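Local structure of 223aa long hypothetical arylmalonate decarboxylase (Sulfolobus tokodaii, 2DGD) at residues Val108-Ile113 against Lys171-Tyr176; Asn167-Ala172 against Leu195-Val200. The protein is of unknown function but probably belongs to the arylmalonate decarboxylase family, within the aspartate/glutamate racemase clan, and may act as a decarboxylase. All coordinates share one frame; numbering follows the deposited sequence.

Contact 1. Residues Val108-Ile113 against Lys171-Tyr176; sequences VRKLWI and KADAVY
Trp112 lies alongside Val175, the two side chains pointing the same way, with Trp112 CE3 4.1 Å from Val175 CG1 and CB of Trp112 against Ala172 CB. Trp112 and Val175 share one face of the parallel four-stranded sheet of an alpha/beta fold, in which strands 110-115 and 174-177 are the middle pair; helix 166-169 covers this face through Val169. On the other face Leu111 CD1 lies 3.9 Å from Tyr176 CB, and Ile113 CG2 approaches the Tyr176 ring at CD2. Just before the strand, Val108 CG2 meets Ala174 CB. Ahead of the Trp112-Val175 pair, the Asp173 side chain supplies the link between the two segments. A chi1 of -66° sets its carboxylate beside its own backbone N, and Asp173 OD2 accepts, on its anti side, from Arg109 N and, at 2.6 Å, from Lys110 N, which lie out of the carboxylate plane on opposite faces. Asp173 N returns a bond to Lys110 O. An alanine here removes that acceptor, and the amides of Arg109 and Lys110 would probably be left without their shared partner, the lead-in to the strand less firmly fixed. Farther along, Trp112 N bonds to Ala174 O, and Tyr176 N to Trp112 O at 2.9 Å.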
ATOM      1  N   VAL A 108     -32.889  19.488  -7.386  1.00 35.58           N
ATOM      2  CA  VAL A 108     -32.550  19.782  -8.766  1.00 35.44           C
ATOM      3  C   VAL A 108     -33.722  20.355  -9.551  1.00 36.70           C
ATOM      4  O   VAL A 108     -34.790  19.747  -9.613  1.00 37.32           O
ATOM      5  CB  VAL A 108     -32.032  18.511  -9.479  1.00 34.39           C
ATOM      6  CG1 VAL A 108     -31.885  18.763 -10.968  1.00 33.62           C
ATOM      7  CG2 VAL A 108     -30.702  18.097  -8.883  1.00 31.64           C
ATOM      8  N   ARG A 109     -33.520  21.531 -10.143  1.00 37.75           N
ATOM      9  CA  ARG A 109     -34.554  22.161 -10.950  1.00 39.15           C
ATOM     10  C   ARG A 109     -34.133  22.218 -12.419  1.00 37.77           C
ATOM     11  O   ARG A 109     -34.937  21.949 -13.311  1.00 38.34           O
ATOM     12  CB  ARG A 109     -34.875  23.566 -10.434  1.00 42.86           C
ATOM     13  CG  ARG A 109     -35.645  23.577  -9.125  1.00 50.74           C
ATOM     14  CD  ARG A 109     -36.503  24.837  -8.990  1.00 58.96           C
ATOM     15  NE  ARG A 109     -36.186  25.620  -7.794  1.00 66.00           N
ATOM     16  CZ  ARG A 109     -34.994  26.158  -7.539  1.00 68.92           C
ATOM     17  NH1 ARG A 109     -34.807  26.853  -6.421  1.00 70.00           N
ATOM     18  NH2 ARG A 109     -33.989  26.002  -8.395  1.00 70.44           N
ATOM     19  N   LYS A 110     -32.876  22.574 -12.672  1.00 35.67           N
ATOM     20  CA  LYS A 110     -32.362  22.630 -14.040  1.00 33.53           C
ATOM     21  C   LYS A 110     -31.605  21.332 -14.320  1.00 31.35           C
ATOM     22  O   LYS A 110     -30.761  20.908 -13.536  1.00 30.26           O
ATOM     23  CB  LYS A 110     -31.452  23.845 -14.215  1.00 34.27           C
ATOM     24  CG  LYS A 110     -32.211  25.154 -14.191  1.00 36.31           C
ATOM     25  CD  LYS A 110     -31.282  26.343 -14.138  1.00 38.69           C
ATOM     26  CE  LYS A 110     -32.071  27.637 -14.128  1.00 40.76           C
ATOM     27  NZ  LYS A 110     -31.199  28.819 -13.886  1.00 43.68           N
ATOM     28  N   LEU A 111     -31.909  20.705 -15.448  1.00 29.51           N
ATOM     29  CA  LEU A 111     -31.293  19.434 -15.782  1.00 29.17           C
ATOM     30  C   LEU A 111     -30.753  19.330 -17.215  1.00 29.75           C
ATOM     31  O   LEU A 111     -31.348  19.865 -18.158  1.00 29.81           O
ATOM     32  CB  LEU A 111     -32.331  18.331 -15.550  1.00 27.98           C
ATOM     33  CG  LEU A 111     -31.936  16.863 -15.675  1.00 27.85           C
ATOM     34  CD1 LEU A 111     -31.024  16.490 -14.519  1.00 29.75           C
ATOM     35  CD2 LEU A 111     -33.180  15.992 -15.656  1.00 26.67           C
ATOM     36  N   TRP A 112     -29.615  18.652 -17.365  1.00 28.09           N
ATOM     37  CA  TRP A 112     -29.029  18.418 -18.679  1.00 25.58           C
ATOM     38  C   TRP A 112     -29.142  16.903 -18.846  1.00 25.88           C
ATOM     39  O   TRP A 112     -28.752  16.146 -17.948  1.00 27.73           O
ATOM     40  CB  TRP A 112     -27.568  18.832 -18.724  1.00 24.38           C
ATOM     41  CG  TRP A 112     -27.056  18.911 -20.136  1.00 26.36           C
ATOM     42  CD1 TRP A 112     -27.031  20.018 -20.939  1.00 25.24           C
ATOM     43  CD2 TRP A 112     -26.555  17.826 -20.936  1.00 26.28           C
ATOM     44  NE1 TRP A 112     -26.550  19.691 -22.184  1.00 24.95           N
ATOM     45  CE2 TRP A 112     -26.248  18.355 -22.211  1.00 24.69           C
ATOM     46  CE3 TRP A 112     -26.336  16.460 -20.698  1.00 25.57           C
ATOM     47  CZ2 TRP A 112     -25.734  17.569 -23.246  1.00 25.06           C
ATOM     48  CZ3 TRP A 112     -25.822  15.674 -21.732  1.00 26.98           C
ATOM     49  CH2 TRP A 112     -25.526  16.235 -22.991  1.00 26.20           C
ATOM     50  N   ILE A 113     -29.671  16.456 -19.981  1.00 23.34           N
ATOM     51  CA  ILE A 113     -29.866  15.027 -20.206  1.00 21.57           C
ATOM     52  C   ILE A 113     -29.030  14.382 -21.309  1.00 21.60           C
ATOM     53  O   ILE A 113     -29.054  14.810 -22.462  1.00 21.11           O
ATOM     54  CB  ILE A 113     -31.354  14.739 -20.497  1.00 19.85           C
ATOM     55  CG1 ILE A 113     -32.194  15.143 -19.292  1.00 19.67           C
ATOM     56  CG2 ILE A 113     -31.566  13.271 -20.825  1.00 18.11           C
ATOM     57  CD1 ILE A 113     -33.677  15.136 -19.564  1.00 21.58           C
ATOM     58  N   LYS A 171     -25.073  25.122 -16.921  1.00 23.80           N
ATOM     59  CA  LYS A 171     -26.263  25.881 -16.566  1.00 24.96           C
ATOM     60  C   LYS A 171     -27.239  25.022 -15.775  1.00 25.50           C
ATOM     61  O   LYS A 171     -28.216  25.523 -15.229  1.00 26.88           O
ATOM     62  CB  LYS A 171     -26.968  26.397 -17.821  1.00 25.16           C
ATOM     63  CG  LYS A 171     -26.183  27.410 -18.617  1.00 26.81           C
ATOM     64  CD  LYS A 171     -26.892  27.685 -19.923  1.00 29.47           C
ATOM     65  CE  LYS A 171     -26.180  28.732 -20.747  1.00 29.93           C
ATOM     66  NZ  LYS A 171     -26.859  28.834 -22.065  1.00 33.84           N
ATOM     67  N   ALA A 172     -26.976  23.723 -15.715  1.00 26.30           N
ATOM     68  CA  ALA A 172     -27.854  22.800 -15.005  1.00 26.07           C
ATOM     69  C   ALA A 172     -27.461  22.619 -13.543  1.00 25.34           C
ATOM     70  O   ALA A 172     -26.382  23.036 -13.120  1.00 23.92           O
ATOM     71  CB  ALA A 172     -27.859  21.444 -15.716  1.00 26.70           C
ATOM     72  N   ASP A 173     -28.353  22.007 -12.771  1.00 25.11           N
ATOM     73  CA  ASP A 173     -28.090  21.747 -11.363  1.00 26.19           C
ATOM     74  C   ASP A 173     -27.508  20.353 -11.254  1.00 26.63           C
ATOM     75  O   ASP A 173     -26.894  19.996 -10.248  1.00 26.67           O
ATOM     76  CB  ASP A 173     -29.376  21.795 -10.540  1.00 26.71           C
ATOM     77  CG  ASP A 173     -29.987  23.165 -10.503  1.00 28.28           C
ATOM     78  OD1 ASP A 173     -29.248  24.123 -10.209  1.00 30.36           O
ATOM     79  OD2 ASP A 173     -31.206  23.287 -10.758  1.00 29.82           O
ATOM     80  N   ALA A 174     -27.713  19.567 -12.305  1.00 26.41           N
ATOM     81  CA  ALA A 174     -27.230  18.198 -12.344  1.00 24.76           C
ATOM     82  C   ALA A 174     -27.380  17.646 -13.746  1.00 23.81           C
ATOM     83  O   ALA A 174     -28.112  18.201 -14.564  1.00 23.85           O
ATOM     84  CB  ALA A 174     -28.023  17.338 -11.365  1.00 22.57           C
ATOM     85  N   VAL A 175     -26.678  16.550 -14.007  1.00 22.70           N
ATOM     86  CA  VAL A 175     -26.730  15.870 -15.291  1.00 21.95           C
ATOM     87  C   VAL A 175     -27.346  14.497 -15.063  1.00 23.05           C
ATOM     88  O   VAL A 175     -27.131  13.868 -14.021  1.00 21.98           O
ATOM     89  CB  VAL A 175     -25.321  15.667 -15.882  1.00 21.65           C
ATOM     90  CG1 VAL A 175     -25.387  14.719 -17.061  1.00 20.99           C
ATOM     91  CG2 VAL A 175     -24.721  17.000 -16.301  1.00 21.43           C
ATOM     92  N   TYR A 176     -28.121  14.035 -16.035  1.00 23.68           N
ATOM     93  CA  TYR A 176     -28.738  12.721 -15.936  1.00 24.92           C
ATOM     94  C   TYR A 176     -28.383  11.933 -17.182  1.00 24.51           C
ATOM     95  O   TYR A 176     -28.546  12.429 -18.293  1.00 25.26           O
ATOM     96  CB  TYR A 176     -30.262  12.846 -15.816  1.00 26.07           C
ATOM     97  CG  TYR A 176     -31.011  11.546 -16.060  1.00 27.05           C
ATOM     98  CD1 TYR A 176     -30.779  10.418 -15.271  1.00 27.75           C
ATOM     99  CD2 TYR A 176     -31.941  11.441 -17.092  1.00 26.98           C
ATOM    100  CE1 TYR A 176     -31.454   9.216 -15.508  1.00 27.93           C
ATOM    101  CE2 TYR A 176     -32.620  10.247 -17.336  1.00 27.75           C
ATOM    102  CZ  TYR A 176     -32.371   9.139 -16.542  1.00 28.75           C
ATOM    103  OH  TYR A 176     -33.034   7.954 -16.795  1.00 30.96           O
TER

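Contact 2. Residues Asn167-Ala172 against Leu195-Val200; sequences NEVLKA and LDMPVV
Val169 and Leu195 supply the first apolar pairing: their side chains cross at about a right angle, and Val169 CG1 touches Leu195 CD1 at 3.5 Å. A second apolar group gathers on the methyl of Met197, a selenomethionine, whose CE lies 4.1 Å from Val169 CG1 and likewise 4.1 Å from Leu170 CD2. The chain of Met197 leaves its backbone with CG between N and the carbonyl carbon (chi1 62°), runs straight through chi2, then bends at chi3 (83°), which carries CE across to the backbone of Val169 and Leu170. In the alpha/beta fold this packing joins two connections on one side of the parallel sheet: the end of helix 187-195, with the loop that leads into strand 199-201, meets the link from helix 166-169 to strand 174-177. Val175 of that strand and Val162 of helix 155-163 border the cluster. Plain packing against the backbone comes next: Met197 CE and SE lie near Val169 O, obliquely beyond it, SE being 3.8 Å from that O. The one hydrogen bond at this oxygen stays inside the type I turn Val169 to Ala172, from Ala172 N to Val169 O at 3.0 Å. Leu170 also packs on Lys215 of a second subunit.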
ATOM      1  N   ASN A 167     -20.824  24.342 -22.118  1.00 34.48           N
ATOM      2  CA  ASN A 167     -21.526  25.609 -21.967  1.00 36.00           C
ATOM      3  C   ASN A 167     -22.938  25.499 -21.385  1.00 35.50           C
ATOM      4  O   ASN A 167     -23.315  26.280 -20.508  1.00 34.09           O
ATOM      5  CB  ASN A 167     -21.575  26.338 -23.312  1.00 40.31           C
ATOM      6  CG  ASN A 167     -22.456  27.585 -23.264  1.00 45.44           C
ATOM      7  OD1 ASN A 167     -22.203  28.511 -22.484  1.00 47.15           O
ATOM      8  ND2 ASN A 167     -23.503  27.610 -24.098  1.00 46.66           N
ATOM      9  N   GLU A 168     -23.722  24.547 -21.882  1.00 35.15           N
ATOM     10  CA  GLU A 168     -25.081  24.366 -21.392  1.00 35.04           C
ATOM     11  C   GLU A 168     -25.073  23.574 -20.089  1.00 33.54           C
ATOM     12  O   GLU A 168     -25.748  23.940 -19.123  1.00 32.92           O
ATOM     13  CB  GLU A 168     -25.926  23.589 -22.390  1.00 37.61           C
ATOM     14  CG  GLU A 168     -25.841  24.018 -23.824  1.00 43.35           C
ATOM     15  CD  GLU A 168     -26.671  23.088 -24.699  1.00 48.90           C
ATOM     16  OE1 GLU A 168     -26.369  21.867 -24.719  1.00 49.78           O
ATOM     17  OE2 GLU A 168     -27.632  23.568 -25.352  1.00 52.02           O
ATOM     18  N   VAL A 169     -24.323  22.473 -20.078  1.00 30.75           N
ATOM     19  CA  VAL A 169     -24.251  21.614 -18.903  1.00 28.10           C
ATOM     20  C   VAL A 169     -24.016  22.417 -17.638  1.00 27.55           C
ATOM     21  O   VAL A 169     -24.609  22.125 -16.596  1.00 27.90           O
ATOM     22  CB  VAL A 169     -23.134  20.554 -19.039  1.00 27.03           C
ATOM     23  CG1 VAL A 169     -22.910  19.859 -17.706  1.00 26.16           C
ATOM     24  CG2 VAL A 169     -23.520  19.527 -20.086  1.00 24.96           C
ATOM     25  N   LEU A 170     -23.158  23.433 -17.735  1.00 25.88           N
ATOM     26  CA  LEU A 170     -22.834  24.281 -16.592  1.00 23.12           C
ATOM     27  C   LEU A 170     -24.005  25.113 -16.134  1.00 22.40           C
ATOM     28  O   LEU A 170     -23.940  25.743 -15.090  1.00 21.80           O
ATOM     29  CB  LEU A 170     -21.661  25.202 -16.920  1.00 19.63           C
ATOM     30  CG  LEU A 170     -20.324  24.488 -17.100  1.00 17.61           C
ATOM     31  CD1 LEU A 170     -19.236  25.515 -17.340  1.00 16.08           C
ATOM     32  CD2 LEU A 170     -20.005  23.652 -15.863  1.00 12.56           C
ATOM     33  N   LYS A 171     -25.073  25.122 -16.921  1.00 23.80           N
ATOM     34  CA  LYS A 171     -26.263  25.881 -16.566  1.00 24.96           C
ATOM     35  C   LYS A 171     -27.239  25.022 -15.775  1.00 25.50           C
ATOM     36  O   LYS A 171     -28.216  25.523 -15.229  1.00 26.88           O
ATOM     37  CB  LYS A 171     -26.968  26.397 -17.821  1.00 25.16           C
ATOM     38  CG  LYS A 171     -26.183  27.410 -18.617  1.00 26.81           C
ATOM     39  CD  LYS A 171     -26.892  27.685 -19.923  1.00 29.47           C
ATOM     40  CE  LYS A 171     -26.180  28.732 -20.747  1.00 29.93           C
ATOM     41  NZ  LYS A 171     -26.859  28.834 -22.065  1.00 33.84           N
ATOM     42  N   ALA A 172     -26.976  23.723 -15.715  1.00 26.30           N
ATOM     43  CA  ALA A 172     -27.854  22.800 -15.005  1.00 26.07           C
ATOM     44  C   ALA A 172     -27.461  22.619 -13.543  1.00 25.34           C
ATOM     45  O   ALA A 172     -26.382  23.036 -13.120  1.00 23.92           O
ATOM     46  CB  ALA A 172     -27.859  21.444 -15.716  1.00 26.70           C
ATOM     47  N   LEU A 195     -17.295  18.535 -13.484  1.00 27.38           N
ATOM     48  CA  LEU A 195     -18.378  19.507 -13.567  1.00 27.61           C
ATOM     49  C   LEU A 195     -18.777  20.083 -12.212  1.00 28.45           C
ATOM     50  O   LEU A 195     -19.492  21.077 -12.142  1.00 28.92           O
ATOM     51  CB  LEU A 195     -19.601  18.870 -14.221  1.00 26.34           C
ATOM     52  CG  LEU A 195     -19.412  18.305 -15.625  1.00 25.61           C
ATOM     53  CD1 LEU A 195     -20.723  17.722 -16.091  1.00 26.46           C
ATOM     54  CD2 LEU A 195     -18.953  19.395 -16.574  1.00 25.26           C
ATOM     55  N   ASP A 196     -18.315  19.454 -11.140  1.00 29.40           N
ATOM     56  CA  ASP A 196     -18.636  19.905  -9.793  1.00 30.45           C
ATOM     57  C   ASP A 196     -20.144  20.015  -9.564  1.00 29.32           C
ATOM     58  O   ASP A 196     -20.639  21.025  -9.081  1.00 30.18           O
ATOM     59  CB  ASP A 196     -17.976  21.256  -9.505  1.00 32.23           C
ATOM     60  CG  ASP A 196     -18.196  21.719  -8.066  1.00 36.20           C
ATOM     61  OD1 ASP A 196     -17.874  22.888  -7.750  1.00 37.84           O
ATOM     62  OD2 ASP A 196     -18.692  20.913  -7.244  1.00 37.51           O
HETATM   63  N   MSE A 197     -20.870  18.967  -9.918  1.00 29.13           N
HETATM   64  CA  MSE A 197     -22.317  18.922  -9.734  1.00 28.66           C
HETATM   65  C   MSE A 197     -22.712  17.459  -9.789  1.00 26.73           C
HETATM   66  O   MSE A 197     -21.990  16.635 -10.346  1.00 25.78           O
HETATM   67  CB  MSE A 197     -23.038  19.687 -10.842  1.00 31.80           C
HETATM   68  CG  MSE A 197     -22.816  19.117 -12.237  1.00 36.36           C
HETATM   69 SE   MSE A 197     -23.965  19.888 -13.585  1.00 39.86          SE
HETATM   70  CE  MSE A 197     -22.900  21.488 -13.956  1.00 37.27           C
ATOM     71  N   PRO A 198     -23.858  17.108  -9.205  1.00 25.22           N
ATOM     72  CA  PRO A 198     -24.226  15.693  -9.267  1.00 24.67           C
ATOM     73  C   PRO A 198     -24.461  15.207 -10.699  1.00 24.61           C
ATOM     74  O   PRO A 198     -25.104  15.878 -11.505  1.00 24.83           O
ATOM     75  CB  PRO A 198     -25.482  15.625  -8.395  1.00 23.10           C
ATOM     76  CG  PRO A 198     -26.055  16.995  -8.505  1.00 23.32           C
ATOM     77  CD  PRO A 198     -24.844  17.881  -8.436  1.00 24.25           C
ATOM     78  N   VAL A 199     -23.897  14.048 -11.016  1.00 23.25           N
ATOM     79  CA  VAL A 199     -24.062  13.444 -12.327  1.00 22.21           C
ATOM     80  C   VAL A 199     -24.725  12.112 -12.021  1.00 22.07           C
ATOM     81  O   VAL A 199     -24.074  11.194 -11.525  1.00 22.92           O
ATOM     82  CB  VAL A 199     -22.703  13.223 -13.015  1.00 22.15           C
ATOM     83  CG1 VAL A 199     -22.903  12.540 -14.361  1.00 21.79           C
ATOM     84  CG2 VAL A 199     -22.005  14.559 -13.205  1.00 20.01           C
ATOM     85  N   VAL A 200     -26.021  12.019 -12.306  1.00 20.84           N
ATOM     86  CA  VAL A 200     -26.800  10.819 -12.002  1.00 19.95           C
ATOM     87  C   VAL A 200     -27.070   9.868 -13.161  1.00 20.52           C
ATOM     88  O   VAL A 200     -27.726  10.229 -14.140  1.00 21.82           O
ATOM     89  CB  VAL A 200     -28.165  11.209 -11.388  1.00 18.62           C
ATOM     90  CG1 VAL A 200     -28.967   9.965 -11.040  1.00 17.43           C
ATOM     91  CG2 VAL A 200     -27.952  12.068 -10.161  1.00 17.90           C
TER

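How the contacts relate
The centres of the two contacts lie about 6 Å apart, on the same side of the chain's centre, and the contacts share Lys171 and Ala172. Along the chain 108-113 comes first, then 167-172 running into 171-176, and last 195-200. Strand 174-177 is the common element: contact 1 pairs it with strand 110-115, while strand 199-201, entered from contact 2, lies along its other edge, where Val175 O and Val200 N are 2.8 Å apart and Val175 N and Pro198 O 3.0 Å, both probable hydrogen bonds. Contact 1 thus builds the sheet itself, and contact 2 packs the two helix-to-strand connections beside it. Both lie in the part of the chain matching the arylmalonate decarboxylase family.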